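Local structure of putative lipoprotein (Pseudomonas protegens, 4KT3) at residues B[60-65]-B[126-131]; B[65-70]-B[81-86]. The protein probably acts as the immunity protein that binds and neutralises a type VI secretion peptidoglycan glycoside hydrolase effector, with which it forms a complex. All blocks are in the same frame, centred on the assembly; numbering follows the deposited sequence.

Contact 1. Residues B[60-65]-B[126-131]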
ATOM      1  N   PRO B  60      -4.818  -7.144 -12.298  1.00 13.79           N
ATOM      2  CA  PRO B  60      -4.528  -8.005 -13.449  1.00 14.57           C
ATOM      3  C   PRO B  60      -3.506  -7.384 -14.397  1.00 13.82           C
ATOM      4  O   PRO B  60      -3.619  -6.207 -14.753  1.00 14.61           O
ATOM      5  CB  PRO B  60      -5.891  -8.130 -14.119  1.00 17.75           C
ATOM      6  CG  PRO B  60      -6.864  -8.065 -12.952  1.00 17.43           C
ATOM      7  CD  PRO B  60      -6.263  -7.068 -12.004  1.00 14.14           C
ATOM      8  N   GLY B  61      -2.506  -8.173 -14.778  1.00 14.71           N
ATOM      9  CA  GLY B  61      -1.446  -7.692 -15.654  1.00 15.59           C
ATOM     10  C   GLY B  61      -0.199  -7.240 -14.915  1.00 13.14           C
ATOM     11  O   GLY B  61       0.839  -6.999 -15.545  1.00 15.64           O
ATOM     12  N   TYR B  62      -0.309  -7.114 -13.589  1.00 12.45           N
ATOM     13  CA  TYR B  62       0.767  -6.591 -12.740  1.00 12.41           C
ATOM     14  C   TYR B  62       0.997  -7.496 -11.529  1.00 12.66           C
ATOM     15  O   TYR B  62       0.120  -8.276 -11.135  1.00 13.52           O
ATOM     16  CB  TYR B  62       0.407  -5.177 -12.218  1.00 11.40           C
ATOM     17  CG  TYR B  62       0.155  -4.186 -13.322  1.00 12.49           C
ATOM     18  CD1 TYR B  62      -1.078  -4.130 -13.956  1.00 12.47           C
ATOM     19  CD2 TYR B  62       1.144  -3.313 -13.736  1.00 11.44           C
ATOM     20  CE1 TYR B  62      -1.302  -3.258 -15.011  1.00 11.47           C
ATOM     21  CE2 TYR B  62       0.935  -2.435 -14.781  1.00 13.10           C
ATOM     22  CZ  TYR B  62      -0.287  -2.400 -15.406  1.00 11.86           C
ATOM     23  OH  TYR B  62      -0.502  -1.529 -16.454  1.00 15.99           O
ATOM     24  N   TYR B  63       2.178  -7.375 -10.934  1.00 12.72           N
ATOM     25  CA  TYR B  63       2.401  -7.835  -9.571  1.00 12.08           C
ATOM     26  C   TYR B  63       2.520  -6.600  -8.681  1.00 11.93           C
ATOM     27  O   TYR B  63       3.172  -5.628  -9.061  1.00 12.96           O
ATOM     28  CB  TYR B  63       3.677  -8.654  -9.488  1.00 13.85           C
ATOM     29  CG  TYR B  63       3.542 -10.030 -10.076  1.00 16.23           C
ATOM     30  CD1 TYR B  63       2.700 -10.967  -9.498  1.00 18.05           C
ATOM     31  CD2 TYR B  63       4.264 -10.397 -11.201  1.00 19.47           C
ATOM     32  CE1 TYR B  63       2.573 -12.232 -10.030  1.00 20.31           C
ATOM     33  CE2 TYR B  63       4.150 -11.654 -11.737  1.00 20.44           C
ATOM     34  CZ  TYR B  63       3.299 -12.568 -11.154  1.00 21.28           C
ATOM     35  OH  TYR B  63       3.194 -13.827 -11.690  1.00 28.38           O
ATOM     36  N   ASP B  64       1.892  -6.635  -7.509  1.00 12.17           N
ATOM     37  CA  ASP B  64       1.929  -5.500  -6.586  1.00  9.97           C
ATOM     38  C   ASP B  64       2.945  -5.722  -5.461  1.00  9.71           C
ATOM     39  O   ASP B  64       3.168  -6.861  -5.013  1.00 12.00           O
ATOM     40  CB  ASP B  64       0.557  -5.264  -5.950  1.00 11.09           C
ATOM     41  CG  ASP B  64      -0.489  -4.759  -6.928  1.00 12.15           C
ATOM     42  OD1 ASP B  64      -0.213  -4.612  -8.138  1.00 12.59           O
ATOM     43  OD2 ASP B  64      -1.627  -4.539  -6.458  1.00 12.25           O
ATOM     44  N   PHE B  65       3.532  -4.624  -4.984  1.00 11.63           N
ATOM     45  CA  PHE B  65       4.549  -4.668  -3.939  1.00 12.97           C
ATOM     46  C   PHE B  65       4.371  -3.493  -3.004  1.00 13.92           C
ATOM     47  O   PHE B  65       4.071  -2.381  -3.444  1.00 13.44           O
ATOM     48  CB  PHE B  65       5.960  -4.578  -4.540  1.00 13.85           C
ATOM     49  CG  PHE B  65       6.276  -5.682  -5.482  1.00 12.78           C
ATOM     50  CD1 PHE B  65       6.843  -6.861  -5.019  1.00 15.20           C
ATOM     51  CD2 PHE B  65       5.992  -5.556  -6.839  1.00 13.82           C
ATOM     52  CE1 PHE B  65       7.124  -7.892  -5.888  1.00 13.06           C
ATOM     53  CE2 PHE B  65       6.277  -6.588  -7.708  1.00 17.11           C
ATOM     54  CZ  PHE B  65       6.851  -7.752  -7.234  1.00 15.07           C
ATOM     55  N   SER B 126      -5.993  -1.474 -21.137  1.00 21.37           N
ATOM     56  CA  SER B 126      -7.123  -1.828 -20.277  1.00 21.26           C
ATOM     57  C   SER B 126      -6.674  -2.210 -18.873  1.00 19.63           C
ATOM     58  O   SER B 126      -7.259  -1.775 -17.885  1.00 20.13           O
ATOM     59  CB  SER B 126      -7.903  -2.996 -20.876  1.00 27.07           C
ATOM     60  OG  SER B 126      -8.643  -2.575 -22.001  1.00 40.77           O
ATOM     61  N   GLN B 127      -5.628  -3.019 -18.782  1.00 18.45           N
ATOM     62  CA  GLN B 127      -5.137  -3.432 -17.476  1.00 18.91           C
ATOM     63  C   GLN B 127      -4.568  -2.217 -16.752  1.00 15.75           C
ATOM     64  O   GLN B 127      -4.744  -2.081 -15.542  1.00 15.65           O
ATOM     65  CB  GLN B 127      -4.093  -4.547 -17.603  1.00 19.60           C
ATOM     66  CG  GLN B 127      -4.669  -5.901 -18.032  1.00 21.80           C
ATOM     67  CD  GLN B 127      -5.126  -5.919 -19.471  1.00 28.89           C
ATOM     68  OE1 GLN B 127      -4.489  -5.340 -20.353  1.00 31.43           O
ATOM     69  NE2 GLN B 127      -6.249  -6.585 -19.721  1.00 36.51           N
ATOM     70  N   ARG B 128      -3.869  -1.345 -17.471  1.00 16.49           N
ATOM     71  CA  ARG B 128      -3.320  -0.155 -16.846  1.00 14.65           C
ATOM     72  C   ARG B 128      -4.442   0.721 -16.301  1.00 15.35           C
ATOM     73  O   ARG B 128      -4.330   1.272 -15.200  1.00 16.61           O
ATOM     74  CB  ARG B 128      -2.420   0.643 -17.811  1.00 16.13           C
ATOM     75  CG  ARG B 128      -1.766   1.863 -17.164  1.00 18.94           C
ATOM     76  CD  ARG B 128      -0.642   2.439 -18.024  1.00 18.14           C
ATOM     77  NE  ARG B 128      -1.093   2.700 -19.387  1.00 20.62           N
ATOM     78  CZ  ARG B 128      -0.800   1.956 -20.452  1.00 21.23           C
ATOM     79  NH1 ARG B 128      -0.023   0.885 -20.357  1.00 18.16           N
ATOM     80  NH2 ARG B 128      -1.296   2.287 -21.634  1.00 23.04           N
ATOM     81  N   GLU B 129      -5.536   0.829 -17.053  1.00 16.57           N
ATOM     82  CA  GLU B 129      -6.692   1.599 -16.589  1.00 20.83           C
ATOM     83  C   GLU B 129      -7.215   1.042 -15.274  1.00 16.14           C
ATOM     84  O   GLU B 129      -7.717   1.790 -14.433  1.00 17.09           O
ATOM     85  CB  GLU B 129      -7.795   1.623 -17.646  1.00 22.69           C
ATOM     86  CG  GLU B 129      -7.416   2.493 -18.846  1.00 28.58           C
ATOM     87  CD  GLU B 129      -8.349   2.338 -20.035  1.00 29.20           C
ATOM     88  OE1 GLU B 129      -9.305   1.540 -19.951  1.00 39.41           O
ATOM     89  OE2 GLU B 129      -8.110   3.018 -21.060  1.00 33.66           O
ATOM     90  N   GLY B 130      -7.064  -0.267 -15.099  1.00 16.24           N
ATOM     91  CA  GLY B 130      -7.410  -0.936 -13.857  1.00 15.52           C
ATOM     92  C   GLY B 130      -6.594  -0.535 -12.635  1.00 11.48           C
ATOM     93  O   GLY B 130      -6.942  -0.939 -11.512  1.00 13.36           O
ATOM     94  N   LEU B 131      -5.520   0.234 -12.823  1.00 13.85           N
ATOM     95  CA  LEU B 131      -4.795   0.795 -11.682  1.00 13.86           C
ATOM     96  C   LEU B 131      -5.486   2.047 -11.137  1.00 14.30           C
ATOM     97  O   LEU B 131      -5.182   2.502 -10.043  1.00 16.64           O
ATOM     98  CB  LEU B 131      -3.348   1.144 -12.055  1.00 14.07           C
ATOM     99  CG  LEU B 131      -2.506   0.021 -12.659  1.00 14.88           C
ATOM    100  CD1 LEU B 131      -1.095   0.539 -12.976  1.00 15.44           C
ATOM    101  CD2 LEU B 131      -2.458  -1.172 -11.723  1.00 13.71           C
TER
HETATM  102  O   HOH W   1      -5.283  -4.199 -13.776  1.00 15.89           O
HETATM  103  O   HOH W   2       1.351  -0.426 -18.083  1.00 15.01           O
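One face of the Y62 ring is covered by the fork of L131, and the ring's far end meets the backbone of Q127 and R128. L131 CD2 makes a CH-pi contact 4.1 Å from the centroid of the Y62 ring, 18° off its normal and displaced toward the rim; L131 CD1 reaches Y62 CZ at 3.9 Å, so both methyls lie over the same face. At the edge, in plane, lies the carbonyl carbon of Q127, while Q127 O approaches Y62 CE1 obliquely at 3.7 Å. With CG anti to its own carbonyl carbon (chi1 -59°), Y62 extends from the start of strand 62-69 to the helix, where its OH rests against R128 CA at 3.2 Å. The guanidinium of R128 stands almost perpendicular to the tyrosine ring, at 89°, and takes a water at its edge. That water accepts from Y62 OH at 2.7 Å and from R128 NH1 at 3.0 Å. NH1 also bonds to L121 O, and NE forms a salt bridge with E134, so NE and NH1 both have partners beyond the two segments. A second water donates to both P60 O and Q127 O, 2.8 Å from each, and bridges the residues before the strand to helix 125-129. Beside it, Q127 CB and CG lie against P60 O, and the chain then bends at chi2, which carries the amide away from segment 60-65. Between the segments, polar linkage therefore runs through two waters: one gives the phenol of the buried Y62 an acceptor, the other occupies two backbone carbonyls that could not bond to each other, and L131 supplies the apolar cover.

Contact 2. Residues B[65-70]-B[81-86]; sequences FSLGYN and GLFSVS
Strands 62-69 and 78-86 form a beta hairpin, and F65-L67 pair with G81-F83 in antiparallel register, the strand directions 155° apart. F65 and F83 are a hydrogen-bonded pair: F65 N donates to F83 O and F83 N to F65 O, both at 2.8 Å. S66 and L82 form the non-hydrogen-bonded pair that follows. L67 with G81 is hydrogen-bonded again; L67 N donates to G81 O at 2.9 Å, whereas the return bond from G81 N to L67 O is weak at 3.4 Å. On the face carrying F65, L67 and F83, L67 CB meets F83 CE1 at 3.9 Å, in plane at the ring edge. F83 CE1 also lies close to G81 CA, 3.7 Å away. Farther along, V85 CG2 touches F65 CE2 at 3.9 Å. The other face carries S66 and L82; L82 CG is anti to its backbone N (chi1 175°), and CD1 bends back to 3.6 Å from F65 O. Helix 21-34 covers the phenylalanine face, L28 touching both F65 and F83. Q71 of the neighbouring Uncharacterized protein chain packs on S66 and L82 on the other face, and strands 44-47 and 92-94 flank the hairpin in the sheet.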
ATOM      1  N   PHE B  65       3.532  -4.624  -4.984  1.00 11.63           N
ATOM      2  CA  PHE B  65       4.549  -4.668  -3.939  1.00 12.97           C
ATOM      3  C   PHE B  65       4.371  -3.493  -3.004  1.00 13.92           C
ATOM      4  O   PHE B  65       4.071  -2.381  -3.444  1.00 13.44           O
ATOM      5  CB  PHE B  65       5.960  -4.578  -4.540  1.00 13.85           C
ATOM      6  CG  PHE B  65       6.276  -5.682  -5.482  1.00 12.78           C
ATOM      7  CD1 PHE B  65       6.843  -6.861  -5.019  1.00 15.20           C
ATOM      8  CD2 PHE B  65       5.992  -5.556  -6.839  1.00 13.82           C
ATOM      9  CE1 PHE B  65       7.124  -7.892  -5.888  1.00 13.06           C
ATOM     10  CE2 PHE B  65       6.277  -6.588  -7.708  1.00 17.11           C
ATOM     11  CZ  PHE B  65       6.851  -7.752  -7.234  1.00 15.07           C
ATOM     12  N   SER B  66       4.555  -3.733  -1.712  1.00 12.86           N
ATOM     13  CA  SER B  66       4.575  -2.635  -0.758  1.00 11.35           C
ATOM     14  C   SER B  66       6.000  -2.394  -0.287  1.00 14.70           C
ATOM     15  O   SER B  66       6.802  -3.326  -0.195  1.00 16.62           O
ATOM     16  CB  SER B  66       3.670  -2.932   0.433  1.00 18.29           C
ATOM     17  OG  SER B  66       4.199  -3.966   1.226  1.00 18.38           O
ATOM     18  N   LEU B  67       6.308  -1.131  -0.005  1.00 13.51           N
ATOM     19  CA  LEU B  67       7.588  -0.730   0.546  1.00 14.33           C
ATOM     20  C   LEU B  67       7.311  -0.149   1.922  1.00 13.29           C
ATOM     21  O   LEU B  67       6.517   0.781   2.073  1.00 14.85           O
ATOM     22  CB  LEU B  67       8.231   0.317  -0.342  1.00 15.96           C
ATOM     23  CG  LEU B  67       9.524   0.946   0.179  1.00 19.52           C
ATOM     24  CD1 LEU B  67      10.629  -0.093   0.319  1.00 22.19           C
ATOM     25  CD2 LEU B  67       9.943   2.073  -0.748  1.00 22.31           C
ATOM     26  N   GLY B  68       7.946  -0.710   2.936  1.00 18.56           N
ATOM     27  CA  GLY B  68       7.623  -0.329   4.293  1.00 23.65           C
ATOM     28  C   GLY B  68       8.796  -0.351   5.239  1.00 17.41           C
ATOM     29  O   GLY B  68       9.899  -0.741   4.874  1.00 18.07           O
ATOM     30  N   TYR B  69       8.511   0.032   6.479  1.00 18.53           N
ATOM     31  CA  TYR B  69       9.523   0.304   7.461  1.00 18.78           C
ATOM     32  C   TYR B  69       8.970   0.078   8.861  1.00 15.85           C
ATOM     33  O   TYR B  69       7.956   0.671   9.222  1.00 16.43           O
ATOM     34  CB  TYR B  69       9.946   1.763   7.297  1.00 25.55           C
ATOM     35  CG  TYR B  69      10.895   2.260   8.348  1.00 27.05           C
ATOM     36  CD1 TYR B  69      12.080   1.595   8.588  1.00 33.22           C
ATOM     37  CD2 TYR B  69      10.614   3.407   9.086  1.00 28.08           C
ATOM     38  CE1 TYR B  69      12.969   2.036   9.532  1.00 30.53           C
ATOM     39  CE2 TYR B  69      11.500   3.864  10.044  1.00 26.63           C
ATOM     40  CZ  TYR B  69      12.684   3.166  10.264  1.00 27.59           C
ATOM     41  OH  TYR B  69      13.607   3.580  11.205  1.00 34.36           O
ATOM     42  N   ASN B  70       9.645  -0.758   9.654  1.00 16.51           N
ATOM     43  CA  ASN B  70       9.288  -0.923  11.069  1.00 15.38           C
ATOM     44  C   ASN B  70      10.364  -0.325  11.967  1.00 16.08           C
ATOM     45  O   ASN B  70      11.538  -0.739  11.939  1.00 19.78           O
ATOM     46  CB  ASN B  70       9.061  -2.395  11.434  1.00 18.89           C
ATOM     47  CG  ASN B  70       7.751  -2.943  10.902  1.00 17.75           C
ATOM     48  OD1 ASN B  70       6.666  -2.490  11.288  1.00 16.00           O
ATOM     49  ND2 ASN B  70       7.842  -3.930  10.014  1.00 23.15           N
ATOM     50  N   GLY B  81       5.337   3.189  -0.060  1.00 15.22           N
ATOM     51  CA  GLY B  81       4.828   3.031  -1.407  1.00 16.52           C
ATOM     52  C   GLY B  81       4.056   1.745  -1.633  1.00 14.21           C
ATOM     53  O   GLY B  81       4.295   0.732  -0.974  1.00 13.81           O
ATOM     54  N   LEU B  82       3.138   1.802  -2.593  1.00 13.10           N
ATOM     55  CA  LEU B  82       2.431   0.639  -3.104  1.00 12.40           C
ATOM     56  C   LEU B  82       2.626   0.694  -4.609  1.00 13.05           C
ATOM     57  O   LEU B  82       2.232   1.664  -5.249  1.00 13.59           O
ATOM     58  CB  LEU B  82       0.938   0.693  -2.758  1.00 12.22           C
ATOM     59  CG  LEU B  82       0.068  -0.427  -3.355  1.00 13.08           C
ATOM     60  CD1 LEU B  82       0.550  -1.810  -2.940  1.00 15.49           C
ATOM     61  CD2 LEU B  82      -1.410  -0.258  -2.957  1.00 12.99           C
ATOM     62  N   PHE B  83       3.244  -0.340  -5.167  1.00 12.25           N
ATOM     63  CA  PHE B  83       3.668  -0.339  -6.562  1.00 12.03           C
ATOM     64  C   PHE B  83       3.040  -1.481  -7.331  1.00 12.63           C
ATOM     65  O   PHE B  83       2.802  -2.558  -6.782  1.00 13.88           O
ATOM     66  CB  PHE B  83       5.193  -0.475  -6.642  1.00 13.81           C
ATOM     67  CG  PHE B  83       5.933   0.594  -5.892  1.00 14.63           C
ATOM     68  CD1 PHE B  83       6.304   0.401  -4.567  1.00 16.80           C
ATOM     69  CD2 PHE B  83       6.244   1.798  -6.504  1.00 16.52           C
ATOM     70  CE1 PHE B  83       6.982   1.401  -3.866  1.00 16.26           C
ATOM     71  CE2 PHE B  83       6.929   2.798  -5.809  1.00 17.25           C
ATOM     72  CZ  PHE B  83       7.293   2.597  -4.494  1.00 17.44           C
ATOM     73  N   SER B  84       2.816  -1.245  -8.622  1.00 11.58           N
ATOM     74  CA  SER B  84       2.392  -2.280  -9.552  1.00 13.14           C
ATOM     75  C   SER B  84       3.420  -2.354 -10.676  1.00 11.32           C
ATOM     76  O   SER B  84       3.760  -1.330 -11.278  1.00 14.15           O
ATOM     77  CB  SER B  84       1.004  -1.968 -10.126  1.00 11.86           C
ATOM     78  OG  SER B  84      -0.005  -1.988  -9.115  1.00 12.37           O
ATOM     79  N   VAL B  85       3.915  -3.562 -10.939  1.00 12.77           N
ATOM     80  CA  VAL B  85       4.890  -3.801 -12.002  1.00 11.89           C
ATOM     81  C   VAL B  85       4.280  -4.708 -13.071  1.00 12.38           C
ATOM     82  O   VAL B  85       3.794  -5.793 -12.758  1.00 13.05           O
ATOM     83  CB  VAL B  85       6.148  -4.504 -11.445  1.00 12.85           C
ATOM     84  CG1 VAL B  85       7.145  -4.759 -12.554  1.00 13.85           C
ATOM     85  CG2 VAL B  85       6.779  -3.676 -10.311  1.00 12.90           C
ATOM     86  N   SER B  86       4.282  -4.271 -14.323  1.00 13.51           N
ATOM     87  CA  SER B  86       3.683  -5.073 -15.387  1.00 12.78           C
ATOM     88  C   SER B  86       4.508  -6.294 -15.711  1.00 14.17           C
ATOM     89  O   SER B  86       5.705  -6.192 -15.913  1.00 14.97           O
ATOM     90  CB  SER B  86       3.493  -4.268 -16.668  1.00 15.55           C
ATOM     91  OG  SER B  86       3.348  -5.151 -17.785  1.00 15.09           O
TER

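How the contacts relate
Contacts 1 and 2 share F65 and strand 62-69, with their centres about 14 Å apart. Contact 2 pairs this strand with its hairpin partner 78-86, and contact 1 brings the C-terminal helix 125-129 against its beginning. Between them the pairing continues with Y63 O 2.9 Å from V85 N, a probable hydrogen bond, and the side chains add D64 OD1 to S84 OG at 2.8 Å, probably another. Y62, central to contact 1, also packs on the partner strand, with CD2 3.3 Å from S86 N. L131 touches S84 as well, so L131 bears on residues of both strands. At the far end of contact 2, N70 OD1 is hydrogen-bonded to H88 of the other chain.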